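Local coordinates for FYVE-finger-containing Rab5 effector protein rabenosyn-5 (Homo sapiens, PDB 1Z0J) that probably acts as a Rab5 effector, binding Rab GTPases through a small helical domain of which this fragment is the minimal Rab-binding unit, at residues B[16-21]-B[46-51]. Residues are numbered along the deposited sequence; the frame is centred on the assembly and turned at random.
Sequences QQIDNI and ELKHTL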
loop_
_atom_site.group_PDB
_atom_site.type_symbol
_atom_site.label_atom_id
_atom_site.label_comp_id
_atom_site.label_asym_id
_atom_site.label_seq_id
_atom_site.Cartn_x
_atom_site.Cartn_y
_atom_site.Cartn_z
ATOM N N GLN B 16 17.741 -2.357 -8.467
ATOM C CA GLN B 16 17.647 -3.031 -7.167
ATOM C C GLN B 16 16.257 -3.627 -6.902
ATOM O O GLN B 16 16.145 -4.725 -6.357
ATOM C CB GLN B 16 18.059 -2.092 -6.036
ATOM N N GLN B 17 15.207 -2.909 -7.300
ATOM C CA GLN B 17 13.838 -3.411 -7.123
ATOM C C GLN B 17 13.544 -4.604 -8.038
ATOM O O GLN B 17 12.834 -5.533 -7.648
ATOM C CB GLN B 17 12.805 -2.290 -7.296
ATOM C CG GLN B 17 11.333 -2.723 -7.082
ATOM C CD GLN B 17 11.009 -3.229 -5.672
ATOM O OE1 GLN B 17 11.830 -3.142 -4.748
ATOM N NE2 GLN B 17 9.800 -3.771 -5.507
ATOM N N ILE B 18 14.115 -4.579 -9.247
ATOM C CA ILE B 18 14.062 -5.728 -10.154
ATOM C C ILE B 18 14.669 -6.942 -9.448
ATOM O O ILE B 18 14.072 -8.017 -9.422
ATOM C CB ILE B 18 14.784 -5.424 -11.505
ATOM C CG1 ILE B 18 13.918 -4.506 -12.375
ATOM C CG2 ILE B 18 15.123 -6.714 -12.264
ATOM C CD1 ILE B 18 14.626 -3.927 -13.590
ATOM N N ASP B 19 15.841 -6.747 -8.849
ATOM C CA ASP B 19 16.483 -7.796 -8.065
ATOM C C ASP B 19 15.623 -8.216 -6.863
ATOM O O ASP B 19 15.554 -9.397 -6.539
ATOM C CB ASP B 19 17.896 -7.376 -7.633
ATOM C CG ASP B 19 18.894 -7.373 -8.792
ATOM O OD1 ASP B 19 18.544 -7.834 -9.901
ATOM O OD2 ASP B 19 20.038 -6.908 -8.591
ATOM N N ASN B 20 14.947 -7.256 -6.228
ATOM C CA ASN B 20 14.021 -7.562 -5.132
ATOM C C ASN B 20 12.831 -8.431 -5.574
ATOM O O ASN B 20 12.509 -9.427 -4.928
ATOM C CB ASN B 20 13.542 -6.265 -4.467
ATOM C CG ASN B 20 12.846 -6.499 -3.132
ATOM O OD1 ASN B 20 13.187 -7.414 -2.381
ATOM N ND2 ASN B 20 11.865 -5.656 -2.828
ATOM N N ILE B 21 12.179 -8.057 -6.677
ATOM C CA ILE B 21 11.070 -8.853 -7.219
ATOM C C ILE B 21 11.533 -10.246 -7.681
ATOM O O ILE B 21 10.812 -11.229 -7.496
ATOM C CB ILE B 21 10.290 -8.098 -8.347
ATOM C CG1 ILE B 21 9.644 -6.811 -7.798
ATOM C CG2 ILE B 21 9.244 -8.996 -9.017
ATOM C CD1 ILE B 21 8.650 -6.997 -6.639
ATOM N N GLU B 46 6.809 -5.111 -15.863
ATOM C CA GLU B 46 6.580 -3.670 -15.832
ATOM C C GLU B 46 7.829 -2.881 -15.441
ATOM O O GLU B 46 8.115 -1.831 -16.024
ATOM C CB GLU B 46 5.388 -3.337 -14.933
ATOM C CG GLU B 46 4.056 -3.648 -15.616
ATOM C CD GLU B 46 2.986 -4.159 -14.669
ATOM O OE1 GLU B 46 3.106 -3.948 -13.444
ATOM O OE2 GLU B 46 2.013 -4.771 -15.162
ATOM N N LEU B 47 8.573 -3.387 -14.457
ATOM C CA LEU B 47 9.834 -2.769 -14.064
ATOM C C LEU B 47 10.835 -2.792 -15.217
ATOM O O LEU B 47 11.519 -1.793 -15.470
ATOM C CB LEU B 47 10.423 -3.474 -12.839
ATOM C CG LEU B 47 9.643 -3.394 -11.521
ATOM C CD1 LEU B 47 10.253 -4.335 -10.505
ATOM C CD2 LEU B 47 9.586 -1.963 -10.972
ATOM N N LYS B 48 10.916 -3.921 -15.919
ATOM C CA LYS B 48 11.814 -4.045 -17.068
ATOM C C LYS B 48 11.425 -3.105 -18.216
ATOM O O LYS B 48 12.294 -2.527 -18.867
ATOM C CB LYS B 48 11.871 -5.498 -17.545
ATOM C CG LYS B 48 12.661 -6.413 -16.623
ATOM C CD LYS B 48 12.700 -7.845 -17.146
ATOM C CE LYS B 48 13.733 -8.673 -16.396
ATOM N NZ LYS B 48 13.953 -10.008 -17.020
ATOM N N HIS B 49 10.126 -2.930 -18.447
ATOM C CA HIS B 49 9.634 -1.982 -19.455
ATOM C C HIS B 49 10.031 -0.550 -19.109
ATOM O O HIS B 49 10.484 0.210 -19.973
ATOM C CB HIS B 49 8.111 -2.087 -19.613
ATOM C CG HIS B 49 7.535 -1.133 -20.617
ATOM N ND1 HIS B 49 7.110 0.136 -20.284
ATOM C CD2 HIS B 49 7.313 -1.266 -21.946
ATOM C CE1 HIS B 49 6.654 0.744 -21.364
ATOM N NE2 HIS B 49 6.764 -0.087 -22.385
ATOM N N THR B 50 9.865 -0.182 -17.844
ATOM C CA THR B 50 10.270 1.141 -17.374
ATOM C C THR B 50 11.777 1.359 -17.537
ATOM O O THR B 50 12.209 2.450 -17.928
ATOM C CB THR B 50 9.841 1.367 -15.913
ATOM O OG1 THR B 50 8.418 1.242 -15.822
ATOM C CG2 THR B 50 10.255 2.749 -15.426
ATOM N N LEU B 51 12.572 0.334 -17.232
ATOM C CA LEU B 51 14.024 0.395 -17.426
ATOM C C LEU B 51 14.398 0.609 -18.894
ATOM O O LEU B 51 15.231 1.465 -19.221
ATOM C CB LEU B 51 14.710 -0.860 -16.875
ATOM C CG LEU B 51 16.238 -0.902 -17.020
ATOM C CD1 LEU B 51 16.936 0.210 -16.228
ATOM C CD2 LEU B 51 16.772 -2.262 -16.602
#
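I18 lies over the base of the L47 side chain and reaches on to L51. L47 CB lies 3.7 Å from I18 CG1, the two side chains running antiparallel alongside one another. L47 CG sits anti to the carbonyl carbon (chi1 -65°), and beyond it L47 CD1 abuts I21 CG1 at 3.7 Å, with the I21 side chain nearly perpendicular to it, and Q17 CG at 3.9 Å; L47 CD1 also borders I18 CG1, 4.1 Å away. Segments 16-21 and 46-51 belong to the two long helices of an antiparallel helical hairpin, the Rab-binding domain of rabenosyn-5; here their axes approach to 10.1 Å with 162° between their directions. One turn on from L47, L51 offers CD2 to I18 CD1 at 4.1 Å, while the aliphatic stem of K48 lies loosely beside I18 CD1. A bend at chi2 (63°) brings the Q17 amide round alongside N20, where Q17 OE1 accepts a hydrogen bond from N20 ND2 at 3.2 Å, the donor standing above the carbonyl plane. Q17 NE2 turns to the partner protein, bonding to an aromatic side chain and to backbone there, and L47 packs on an aromatic side chain of that same neighbouring chain.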